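Local atomic coordinates of putative secreted cellulose binding protein (Streptomyces coelicolor, PDB entry 4OY7), a protein that cleaves cellulose oxidatively as a copper-dependent lytic polysaccharide monooxygenase of family AA10, this chain being its catalytic domain. Residues A[1-12]-A[45-53]; A[95-106]-A[154-165]. All blocks are in the same frame, centred on the assembly; numbering follows the deposited sequence.

Interaction 1: residues A[1-12]-A[45-53]. With CU (copper (II) ion), chain I.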
loop_
_atom_site.group_PDB
_atom_site.type_symbol
_atom_site.label_atom_id
_atom_site.label_comp_id
_atom_site.label_asym_id
_atom_site.label_seq_id
_atom_site.Cartn_x
_atom_site.Cartn_y
_atom_site.Cartn_z
ATOM N N HIS A 1 9.664 8.633 -0.251
ATOM C CA HIS A 1 8.463 8.612 0.628
ATOM C C HIS A 1 7.225 8.569 -0.221
ATOM O O HIS A 1 6.985 9.475 -1.056
ATOM C CB HIS A 1 8.443 9.802 1.584
ATOM C CG HIS A 1 9.345 9.625 2.763
ATOM N ND1 HIS A 1 10.665 9.256 2.631
ATOM C CD2 HIS A 1 9.126 9.766 4.092
ATOM C CE1 HIS A 1 11.227 9.192 3.825
ATOM N NE2 HIS A 1 10.321 9.504 4.728
ATOM N N GLY A 2 6.448 7.513 0.000
ATOM C CA GLY A 2 5.177 7.314 -0.663
ATOM C C GLY A 2 4.685 5.887 -0.512
ATOM O O GLY A 2 5.483 4.954 -0.357
ATOM N N VAL A 3 3.364 5.765 -0.553
ATOM C CA VAL A 3 2.655 4.518 -0.731
ATOM C C VAL A 3 1.570 4.753 -1.803
ATOM O O VAL A 3 1.370 5.894 -2.260
ATOM C CB VAL A 3 2.006 4.038 0.580
ATOM C CG1 VAL A 3 3.075 3.603 1.590
ATOM C CG2 VAL A 3 1.051 5.089 1.141
ATOM N N ALA A 4 0.891 3.680 -2.208
ATOM C CA ALA A 4 -0.084 3.746 -3.242
ATOM C C ALA A 4 -1.239 4.677 -2.836
ATOM O O ALA A 4 -1.706 4.642 -1.686
ATOM C CB ALA A 4 -0.622 2.368 -3.560
ATOM N N MET A 5 -1.665 5.519 -3.789
ATOM C CA MET A 5 -2.838 6.365 -3.591
ATOM C C MET A 5 -4.096 5.886 -4.329
ATOM O O MET A 5 -5.219 6.162 -3.901
ATOM C CB MET A 5 -2.518 7.809 -4.011
ATOM C CG MET A 5 -1.382 8.442 -3.210
ATOM S SD MET A 5 -0.795 9.978 -3.957
ATOM C CE MET A 5 -2.268 10.920 -3.638
ATOM N N MET A 6 -3.915 5.161 -5.433
ATOM C CA MET A 6 -5.022 4.649 -6.241
ATOM C C MET A 6 -4.535 3.363 -6.912
ATOM O O MET A 6 -3.598 3.442 -7.713
ATOM C CB MET A 6 -5.390 5.651 -7.349
ATOM C CG MET A 6 -6.220 6.842 -6.895
ATOM S SD MET A 6 -7.201 7.636 -8.206
ATOM C CE MET A 6 -8.260 6.285 -8.682
ATOM N N PRO A 7 -5.054 2.162 -6.506
ATOM C CA PRO A 7 -5.897 1.872 -5.316
ATOM C C PRO A 7 -5.108 2.130 -4.041
ATOM O O PRO A 7 -3.977 1.646 -3.884
ATOM C CB PRO A 7 -6.196 0.371 -5.446
ATOM C CG PRO A 7 -5.044 -0.163 -6.201
ATOM C CD PRO A 7 -4.692 0.916 -7.205
ATOM N N GLY A 8 -5.713 2.904 -3.154
ATOM C CA GLY A 8 -5.004 3.486 -2.044
ATOM C C GLY A 8 -4.588 2.456 -1.044
ATOM O O GLY A 8 -5.288 1.479 -0.819
ATOM N N SER A 9 -3.438 2.692 -0.431
ATOM C CA SER A 9 -2.888 1.812 0.575
ATOM C C SER A 9 -3.657 1.987 1.891
ATOM O O SER A 9 -4.465 2.914 2.032
ATOM C CB SER A 9 -1.414 2.142 0.774
ATOM O OG SER A 9 -1.276 3.323 1.541
ATOM N N ARG A 10 -3.429 1.081 2.842
ATOM C CA ARG A 10 -4.146 1.156 4.135
ATOM C C ARG A 10 -3.900 2.469 4.864
ATOM O O ARG A 10 -4.847 3.111 5.350
ATOM C CB ARG A 10 -3.763 -0.014 5.028
ATOM C CG ARG A 10 -4.322 -1.332 4.532
ATOM C CD ARG A 10 -3.947 -2.534 5.385
ATOM N NE ARG A 10 -4.730 -3.667 4.911
ATOM C CZ ARG A 10 -4.604 -4.915 5.319
ATOM N NH1 ARG A 10 -3.694 -5.228 6.238
ATOM N NH2 ARG A 10 -5.386 -5.858 4.794
ATOM N N THR A 11 -2.638 2.861 4.969
ATOM C CA THR A 11 -2.347 4.115 5.658
ATOM C C THR A 11 -2.930 5.335 4.925
ATOM O O THR A 11 -3.375 6.289 5.548
ATOM C CB THR A 11 -0.860 4.341 5.923
ATOM O OG1 THR A 11 -0.125 4.308 4.692
ATOM C CG2 THR A 11 -0.321 3.317 6.934
ATOM N N TYR A 12 -2.923 5.304 3.599
ATOM C CA TYR A 12 -3.437 6.424 2.834
ATOM C C TYR A 12 -4.950 6.526 2.958
ATOM O O TYR A 12 -5.478 7.562 3.250
ATOM C CB TYR A 12 -3.000 6.330 1.365
ATOM C CG TYR A 12 -3.499 7.477 0.534
ATOM C CD1 TYR A 12 -3.065 8.781 0.773
ATOM C CD2 TYR A 12 -4.448 7.273 -0.468
ATOM C CE1 TYR A 12 -3.523 9.849 0.003
ATOM C CE2 TYR A 12 -4.900 8.333 -1.231
ATOM C CZ TYR A 12 -4.456 9.614 -0.988
ATOM O OH TYR A 12 -4.951 10.671 -1.773
ATOM N N TYR A 45 -0.149 10.774 10.151
ATOM C CA TYR A 45 0.533 11.993 9.735
ATOM C C TYR A 45 1.673 11.637 8.792
ATOM O O TYR A 45 2.013 12.422 7.916
ATOM C CB TYR A 45 1.062 12.766 10.925
ATOM C CG TYR A 45 -0.032 13.363 11.778
ATOM C CD1 TYR A 45 -0.977 14.244 11.242
ATOM C CD2 TYR A 45 -0.107 13.069 13.130
ATOM C CE1 TYR A 45 -1.956 14.819 12.058
ATOM C CE2 TYR A 45 -1.098 13.608 13.934
ATOM C CZ TYR A 45 -2.006 14.488 13.401
ATOM O OH TYR A 45 -2.986 15.017 14.226
ATOM N N ASN A 46 2.246 10.449 8.982
ATOM C CA ASN A 46 3.356 9.955 8.138
ATOM C C ASN A 46 2.957 8.748 7.316
ATOM O O ASN A 46 3.717 7.828 7.172
ATOM C CB ASN A 46 4.542 9.581 9.022
ATOM C CG ASN A 46 5.160 10.789 9.691
ATOM O OD1 ASN A 46 5.920 11.552 9.059
ATOM N ND2 ASN A 46 4.883 10.953 10.970
ATOM N N TRP A 47 1.755 8.792 6.762
ATOM C CA TRP A 47 1.195 7.677 5.999
ATOM C C TRP A 47 2.058 7.146 4.837
ATOM O O TRP A 47 1.956 5.969 4.462
ATOM C CB TRP A 47 -0.186 8.100 5.482
ATOM C CG TRP A 47 -0.195 9.320 4.598
ATOM C CD1 TRP A 47 -0.382 10.614 4.981
ATOM C CD2 TRP A 47 -0.012 9.356 3.167
ATOM N NE1 TRP A 47 -0.336 11.446 3.892
ATOM C CE2 TRP A 47 -0.120 10.694 2.768
ATOM C CE3 TRP A 47 0.253 8.379 2.191
ATOM C CZ2 TRP A 47 0.023 11.090 1.436
ATOM C CZ3 TRP A 47 0.357 8.774 0.868
ATOM C CH2 TRP A 47 0.251 10.123 0.508
ATOM N N PHE A 48 2.936 8.008 4.342
ATOM C CA PHE A 48 3.844 7.734 3.233
ATOM C C PHE A 48 5.168 7.096 3.653
ATOM O O PHE A 48 5.969 6.739 2.793
ATOM C CB PHE A 48 4.132 9.065 2.515
ATOM C CG PHE A 48 4.380 10.214 3.471
ATOM C CD1 PHE A 48 5.537 10.258 4.248
ATOM C CD2 PHE A 48 3.436 11.232 3.630
ATOM C CE1 PHE A 48 5.767 11.288 5.151
ATOM C CE2 PHE A 48 3.670 12.267 4.522
ATOM C CZ PHE A 48 4.825 12.287 5.282
ATOM N N ALA A 49 5.415 6.947 4.948
ATOM C CA ALA A 49 6.752 6.634 5.425
ATOM C C ALA A 49 6.922 5.170 5.815
ATOM O O ALA A 49 7.709 4.835 6.692
ATOM C CB ALA A 49 7.127 7.578 6.578
ATOM N N VAL A 50 6.210 4.285 5.107
ATOM C CA VAL A 50 6.279 2.853 5.386
ATOM C C VAL A 50 7.523 2.272 4.692
ATOM O O VAL A 50 7.450 1.752 3.574
ATOM C CB VAL A 50 5.007 2.111 4.939
ATOM C CG1 VAL A 50 5.032 0.712 5.520
ATOM C CG2 VAL A 50 3.768 2.822 5.454
ATOM N N LEU A 51 8.659 2.351 5.365
ATOM C CA LEU A 51 9.941 2.179 4.738
ATOM C C LEU A 51 10.862 1.294 5.562
ATOM O O LEU A 51 10.705 1.142 6.766
ATOM C CB LEU A 51 10.579 3.559 4.472
ATOM C CG LEU A 51 11.020 4.380 5.700
ATOM C CD1 LEU A 51 12.451 4.101 6.134
ATOM C CD2 LEU A 51 10.901 5.864 5.370
ATOM N N ASP A 52 11.803 0.656 4.876
ATOM C CA ASP A 52 12.895 -0.071 5.522
ATOM C C ASP A 52 14.145 0.487 4.844
ATOM O O ASP A 52 14.336 0.297 3.636
ATOM C CB ASP A 52 12.772 -1.578 5.291
ATOM C CG ASP A 52 13.959 -2.383 5.827
ATOM O OD1 ASP A 52 13.908 -3.625 5.668
ATOM O OD2 ASP A 52 14.902 -1.810 6.408
ATOM N N SER A 53 14.983 1.165 5.625
ATOM C CA SER A 53 16.250 1.733 5.142
ATOM C C SER A 53 17.233 0.730 4.540
ATOM O O SER A 53 18.137 1.142 3.809
ATOM C CB SER A 53 17.007 2.432 6.280
ATOM O OG SER A 53 16.152 3.327 6.931
HETATM CU CU CU I . 11.660 9.152 0.616
HETATM O O HOH W 1 13.205 8.648 1.358
#
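His1 meets Phe48, Ala49 and Leu51 at the copper site, where the N-terminal histidine supplies two of the three nitrogens of the histidine brace of an AA10 lytic polysaccharide monooxygenase. Its backbone N and ring ND1 both bind the copper, each at 2.2 Å, and His110 NE2 supplies the third. From CB outward, CB already lies near Phe48 CD1. With chi1 at -79°, CG stands beside the backbone N, which lets ND1 reach the same metal as the amino group. On the other edge of the ring, CD2 comes 3.6 Å from Phe48 CD1. The two rings meet rim to rim, with planes at 48°. CE1 and NE2 rest against Leu51 CD2. Ala49 CB lies close to CD2.

Two hydrogen bonds link the segments farther along: one weak backbone bond and one from a side chain. Gly2 N donates the weak hydrogen bond to Phe48 O. Thr11 OG1 donates to Trp47 O at 2.7 Å, coming in 19° off the carbonyl plane. This joins the first turn of the helix to the beta turn from Asn46 to Ala49.

The Trp47 indole is held between two rings. Tyr12 directs its edge at one indole face, with centroids 4.7 Å apart, while Phe48 CD2 lies over the opposite face. Phe48 also stacks with Trp107. Met5 CG sits over the centre of the Tyr12 ring. Val3 divides its two branches: CG1 meets Val50 CG2 at 4.0 Å, and CG2 touches the indole edge at Trp47 CE3, 3.5 Å away.

Interaction 2: residues A[95-106]-A[154-165]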
loop_
_atom_site.group_PDB
_atom_site.type_symbol
_atom_site.label_atom_id
_atom_site.label_comp_id
_atom_site.label_asym_id
_atom_site.label_seq_id
_atom_site.Cartn_x
_atom_site.Cartn_y
_atom_site.Cartn_z
ATOM N N THR A 95 -12.817 -3.748 -11.307
ATOM C CA THR A 95 -13.372 -4.670 -12.273
ATOM C C THR A 95 -12.262 -5.576 -12.775
ATOM O O THR A 95 -11.312 -5.125 -13.444
ATOM C CB THR A 95 -14.028 -3.930 -13.434
ATOM O OG1 THR A 95 -14.998 -3.010 -12.919
ATOM C CG2 THR A 95 -14.743 -4.922 -14.370
ATOM N N SER A 96 -12.410 -6.873 -12.503
ATOM C CA SER A 96 -11.504 -7.862 -13.051
ATOM C C SER A 96 -11.548 -7.771 -14.581
ATOM O O SER A 96 -12.612 -7.719 -15.188
ATOM C CB SER A 96 -11.929 -9.258 -12.595
ATOM O OG SER A 96 -11.107 -10.257 -13.143
ATOM N N GLY A 97 -10.366 -7.703 -15.179
ATOM C CA GLY A 97 -10.222 -7.562 -16.610
ATOM C C GLY A 97 -9.997 -6.141 -17.113
ATOM O O GLY A 97 -9.601 -5.975 -18.260
ATOM N N ALA A 98 -10.288 -5.131 -16.292
ATOM C CA ALA A 98 -10.119 -3.728 -16.683
ATOM C C ALA A 98 -8.675 -3.286 -16.490
ATOM O O ALA A 98 -7.957 -3.827 -15.645
ATOM C CB ALA A 98 -11.022 -2.836 -15.854
ATOM N N THR A 99 -8.282 -2.307 -17.296
ATOM C CA THR A 99 -7.028 -1.585 -17.149
ATOM C C THR A 99 -7.310 -0.315 -16.369
ATOM O O THR A 99 -8.210 0.438 -16.746
ATOM C CB THR A 99 -6.431 -1.257 -18.533
ATOM O OG1 THR A 99 -6.148 -2.498 -19.214
ATOM C CG2 THR A 99 -5.128 -0.446 -18.383
ATOM N N ILE A 100 -6.554 -0.075 -15.297
ATOM C CA ILE A 100 -6.851 1.017 -14.352
ATOM C C ILE A 100 -5.669 1.959 -14.239
ATOM O O ILE A 100 -4.526 1.556 -14.421
ATOM C CB ILE A 100 -7.248 0.480 -12.944
ATOM C CG1 ILE A 100 -6.107 -0.309 -12.274
ATOM C CG2 ILE A 100 -8.525 -0.361 -13.025
ATOM C CD1 ILE A 100 -6.233 -0.407 -10.766
ATOM N N PRO A 101 -5.935 3.238 -13.954
ATOM C CA PRO A 101 -4.825 4.170 -13.731
ATOM C C PRO A 101 -4.338 4.073 -12.289
ATOM O O PRO A 101 -5.093 4.389 -11.369
ATOM C CB PRO A 101 -5.456 5.539 -13.979
ATOM C CG PRO A 101 -6.911 5.356 -13.694
ATOM C CD PRO A 101 -7.241 3.918 -14.004
ATOM N N VAL A 102 -3.078 3.727 -12.101
ATOM C CA VAL A 102 -2.479 3.581 -10.763
ATOM C C VAL A 102 -1.762 4.884 -10.402
ATOM O O VAL A 102 -1.191 5.517 -11.283
ATOM C CB VAL A 102 -1.488 2.392 -10.720
ATOM C CG1 VAL A 102 -0.696 2.356 -9.402
ATOM C CG2 VAL A 102 -2.214 1.069 -10.960
ATOM N N GLU A 103 -1.869 5.297 -9.129
ATOM C CA GLU A 103 -1.228 6.507 -8.600
ATOM C C GLU A 103 -0.460 6.134 -7.365
ATOM O O GLU A 103 -0.988 5.387 -6.545
ATOM C CB GLU A 103 -2.282 7.578 -8.259
ATOM C CG GLU A 103 -2.992 8.033 -9.519
ATOM C CD GLU A 103 -3.767 9.350 -9.426
ATOM O OE1 GLU A 103 -3.697 10.082 -8.429
ATOM O OE2 GLU A 103 -4.475 9.663 -10.385
ATOM N N TYR A 104 0.804 6.543 -7.288
ATOM C CA TYR A 104 1.634 6.266 -6.128
ATOM C C TYR A 104 2.256 7.568 -5.659
ATOM O O TYR A 104 2.760 8.336 -6.482
ATOM C CB TYR A 104 2.704 5.238 -6.482
ATOM C CG TYR A 104 3.404 4.583 -5.309
ATOM C CD1 TYR A 104 4.339 5.295 -4.560
ATOM C CD2 TYR A 104 3.184 3.252 -4.978
ATOM C CE1 TYR A 104 4.989 4.721 -3.492
ATOM C CE2 TYR A 104 3.853 2.662 -3.939
ATOM C CZ TYR A 104 4.746 3.405 -3.184
ATOM O OH TYR A 104 5.410 2.824 -2.134
ATOM N N SER A 105 2.149 7.871 -4.362
ATOM C CA SER A 105 2.612 9.150 -3.843
ATOM C C SER A 105 4.064 9.430 -4.174
ATOM O O SER A 105 4.891 8.574 -4.037
ATOM C CB SER A 105 2.441 9.198 -2.321
ATOM O OG SER A 105 3.057 10.343 -1.760
ATOM N N ASN A 106 4.355 10.672 -4.583
ATOM C CA ASN A 106 5.749 11.127 -4.708
ATOM C C ASN A 106 6.090 12.133 -3.609
ATOM O O ASN A 106 6.686 13.175 -3.880
ATOM C CB ASN A 106 6.035 11.729 -6.090
ATOM C CG ASN A 106 5.239 12.977 -6.362
ATOM O OD1 ASN A 106 4.381 13.352 -5.569
ATOM N ND2 ASN A 106 5.491 13.608 -7.498
ATOM N N GLY A 154 0.406 14.881 -5.251
ATOM C CA GLY A 154 1.469 14.530 -6.185
ATOM C C GLY A 154 1.655 13.038 -6.274
ATOM O O GLY A 154 1.520 12.320 -5.271
ATOM N N HIS A 155 1.936 12.542 -7.481
ATOM C CA HIS A 155 2.080 11.103 -7.639
ATOM C C HIS A 155 2.793 10.682 -8.915
ATOM O O HIS A 155 2.784 11.384 -9.948
ATOM C CB HIS A 155 0.704 10.443 -7.622
ATOM C CG HIS A 155 -0.196 10.957 -8.691
ATOM N ND1 HIS A 155 -0.891 12.141 -8.574
ATOM C CD2 HIS A 155 -0.473 10.477 -9.926
ATOM C CE1 HIS A 155 -1.564 12.363 -9.689
ATOM N NE2 HIS A 155 -1.346 11.354 -10.514
ATOM N N TYR A 156 3.411 9.517 -8.809
ATOM C CA TYR A 156 3.753 8.694 -9.968
ATOM C C TYR A 156 2.463 8.106 -10.529
ATOM O O TYR A 156 1.478 7.966 -9.821
ATOM C CB TYR A 156 4.691 7.567 -9.546
ATOM C CG TYR A 156 6.037 8.022 -9.017
ATOM C CD1 TYR A 156 7.117 8.247 -9.876
ATOM C CD2 TYR A 156 6.243 8.205 -7.654
ATOM C CE1 TYR A 156 8.345 8.642 -9.377
ATOM C CE2 TYR A 156 7.473 8.601 -7.152
ATOM C CZ TYR A 156 8.520 8.798 -8.016
ATOM O OH TYR A 156 9.720 9.204 -7.502
ATOM N N TYR A 157 2.451 7.798 -11.813
ATOM C CA TYR A 157 1.281 7.292 -12.474
ATOM C C TYR A 157 1.715 6.300 -13.560
ATOM O O TYR A 157 2.719 6.502 -14.275
ATOM C CB TYR A 157 0.379 8.415 -13.068
ATOM C CG TYR A 157 0.948 9.224 -14.197
ATOM C CD1 TYR A 157 0.804 8.812 -15.511
ATOM C CD2 TYR A 157 1.596 10.426 -13.971
ATOM C CE1 TYR A 157 1.294 9.563 -16.560
ATOM C CE2 TYR A 157 2.084 11.188 -15.022
ATOM C CZ TYR A 157 1.935 10.749 -16.312
ATOM O OH TYR A 157 2.447 11.484 -17.361
ATOM N N TRP A 158 0.916 5.246 -13.667
ATOM C CA TRP A 158 1.041 4.209 -14.693
ATOM C C TRP A 158 -0.253 3.421 -14.820
ATOM O O TRP A 158 -1.151 3.570 -14.002
ATOM C CB TRP A 158 2.198 3.267 -14.402
ATOM C CG TRP A 158 2.085 2.379 -13.190
ATOM C CD1 TRP A 158 1.537 1.122 -13.148
ATOM C CD2 TRP A 158 2.558 2.650 -11.856
ATOM N NE1 TRP A 158 1.651 0.591 -11.879
ATOM C CE2 TRP A 158 2.279 1.502 -11.071
ATOM C CE3 TRP A 158 3.231 3.744 -11.261
ATOM C CZ2 TRP A 158 2.620 1.414 -9.731
ATOM C CZ3 TRP A 158 3.578 3.662 -9.916
ATOM C CH2 TRP A 158 3.277 2.493 -9.163
ATOM N N ASP A 159 -0.361 2.608 -15.866
ATOM C CA ASP A 159 -1.549 1.785 -16.069
ATOM C C ASP A 159 -1.283 0.358 -15.588
ATOM O O ASP A 159 -0.170 -0.142 -15.761
ATOM C CB ASP A 159 -1.913 1.714 -17.553
ATOM C CG ASP A 159 -2.328 3.049 -18.133
ATOM O OD1 ASP A 159 -3.067 3.794 -17.452
ATOM O OD2 ASP A 159 -1.962 3.314 -19.308
ATOM N N LEU A 160 -2.311 -0.285 -15.022
ATOM C CA LEU A 160 -2.287 -1.706 -14.660
ATOM C C LEU A 160 -3.474 -2.468 -15.270
ATOM O O LEU A 160 -4.627 -2.131 -14.982
ATOM C CB LEU A 160 -2.321 -1.854 -13.134
ATOM C CG LEU A 160 -2.504 -3.266 -12.549
ATOM C CD1 LEU A 160 -1.403 -4.219 -13.029
ATOM C CD2 LEU A 160 -2.625 -3.167 -11.021
ATOM N N ALA A 161 -3.184 -3.502 -16.068
ATOM C CA ALA A 161 -4.209 -4.371 -16.656
ATOM C C ALA A 161 -4.534 -5.449 -15.647
ATOM O O ALA A 161 -3.693 -6.302 -15.369
ATOM C CB ALA A 161 -3.702 -4.992 -17.956
ATOM N N LEU A 162 -5.709 -5.371 -15.033
ATOM C CA LEU A 162 -6.058 -6.270 -13.940
ATOM C C LEU A 162 -6.411 -7.637 -14.527
ATOM O O LEU A 162 -7.146 -7.716 -15.505
ATOM C CB LEU A 162 -7.250 -5.718 -13.149
ATOM C CG LEU A 162 -6.996 -4.367 -12.461
ATOM C CD1 LEU A 162 -8.308 -3.652 -12.161
ATOM C CD2 LEU A 162 -6.172 -4.602 -11.192
ATOM N N PRO A 163 -5.909 -8.720 -13.923
ATOM C CA PRO A 163 -6.265 -10.048 -14.427
ATOM C C PRO A 163 -7.781 -10.270 -14.481
ATOM O O PRO A 163 -8.519 -9.723 -13.644
ATOM C CB PRO A 163 -5.636 -10.999 -13.396
ATOM C CG PRO A 163 -4.623 -10.222 -12.694
ATOM C CD PRO A 163 -5.033 -8.791 -12.742
ATOM N N SER A 164 -8.205 -11.030 -15.488
ATOM C CA SER A 164 -9.556 -11.582 -15.597
ATOM C C SER A 164 -9.746 -12.775 -14.670
ATOM O O SER A 164 -8.769 -13.302 -14.115
ATOM C CB SER A 164 -9.812 -12.049 -17.012
ATOM O OG SER A 164 -9.796 -10.958 -17.893
ATOM N N GLY A 165 -11.007 -13.171 -14.497
ATOM C CA GLY A 165 -11.348 -14.367 -13.724
ATOM C C GLY A 165 -11.242 -14.200 -12.222
ATOM O O GLY A 165 -11.196 -15.195 -11.516
HETATM O O HOH W 2 -6.525 -7.446 -18.093
HETATM O O HOH W 3 1.737 12.644 -2.574
#
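Ser96 OG donates to Pro163 O at 2.7 Å, lying in the carbonyl plane on a lone pair. The same hydroxyl oxygen also bonds to Arg166 N. Next to it, Gly97 N is shared weakly between Leu162 O and Pro163 O. The ladder proper starts where Leu162 N donates to Ala98 O. Strands 99-105 and 155-161 then run antiparallel, with paired backbone bonds at Ile100 and Leu160, Val102 and Trp158, and Tyr104 and Tyr156. The bond from Val102 N to Trp158 O is 2.7 Å long and nearly linear at the carbonyl, with a C=O...N angle of 176°. CA-H...O contacts fill the gaps between these rungs. At the far end, water 3 joins Ser105 OG to Gly154 O.

One face carries Thr99, Pro101, Glu103, Tyr157, Asp159 and Ala161. The Glu103 carboxylate lies flat on the His155 ring, with planes 2° apart and OE1 over the middle of the ring, 3.3 Å above its plane. This is a stack and not a hydrogen bond; His155 ND1 bonds to Gly153 O.

The other face is largely apolar and turns inward, carrying Ile100, Val102, Tyr104, Tyr156, Trp158 and Leu160. Trp158 has chi1 at 67°, which swings the indole back over the neighbouring strand. Val102 CG1 makes a CH-pi contact 3.8 Å from the centroid of the Trp158 six-membered ring. Tyr104 CB touches CZ3 of the same indole, whose NE1 bonds to Gln138. Val102 CG2 packs on Leu160 CB at 3.6 Å. Ile100 CG2 and Leu162 CD1 are tighter than usual at 3.4 Å. Tyr104, Tyr156 and Trp158 all meet Phe114. A twisted antiparallel pair whose inner face packs on the other sheet, through Phe114 and strand 134-141, is characteristic of the immunoglobulin-like beta-sandwich core of AA10 enzymes.

In the fold
Interactions 1 and 2 share one sheet, in which strand 4-6 pairs with strand 99-105. They touch directly: Met5 N probably bonds to Glu103 O, and Gly2 O to the Tyr104 hydroxyl. Interaction 1 is the more deeply buried. It packs loops and the start of a helix mainly through aromatic and apolar side chains, with few backbone bonds, and it holds His1 of the copper site. Interaction 2 is a regular strand ladder farther from the chain centre, with one exposed face and one facing the core. It approaches the metal at one end, where the Tyr156 hydroxyl bonds to His110 N. The first therefore holds a ligand directly; the second reaches the site indirectly, through the backbone of a ligand residue.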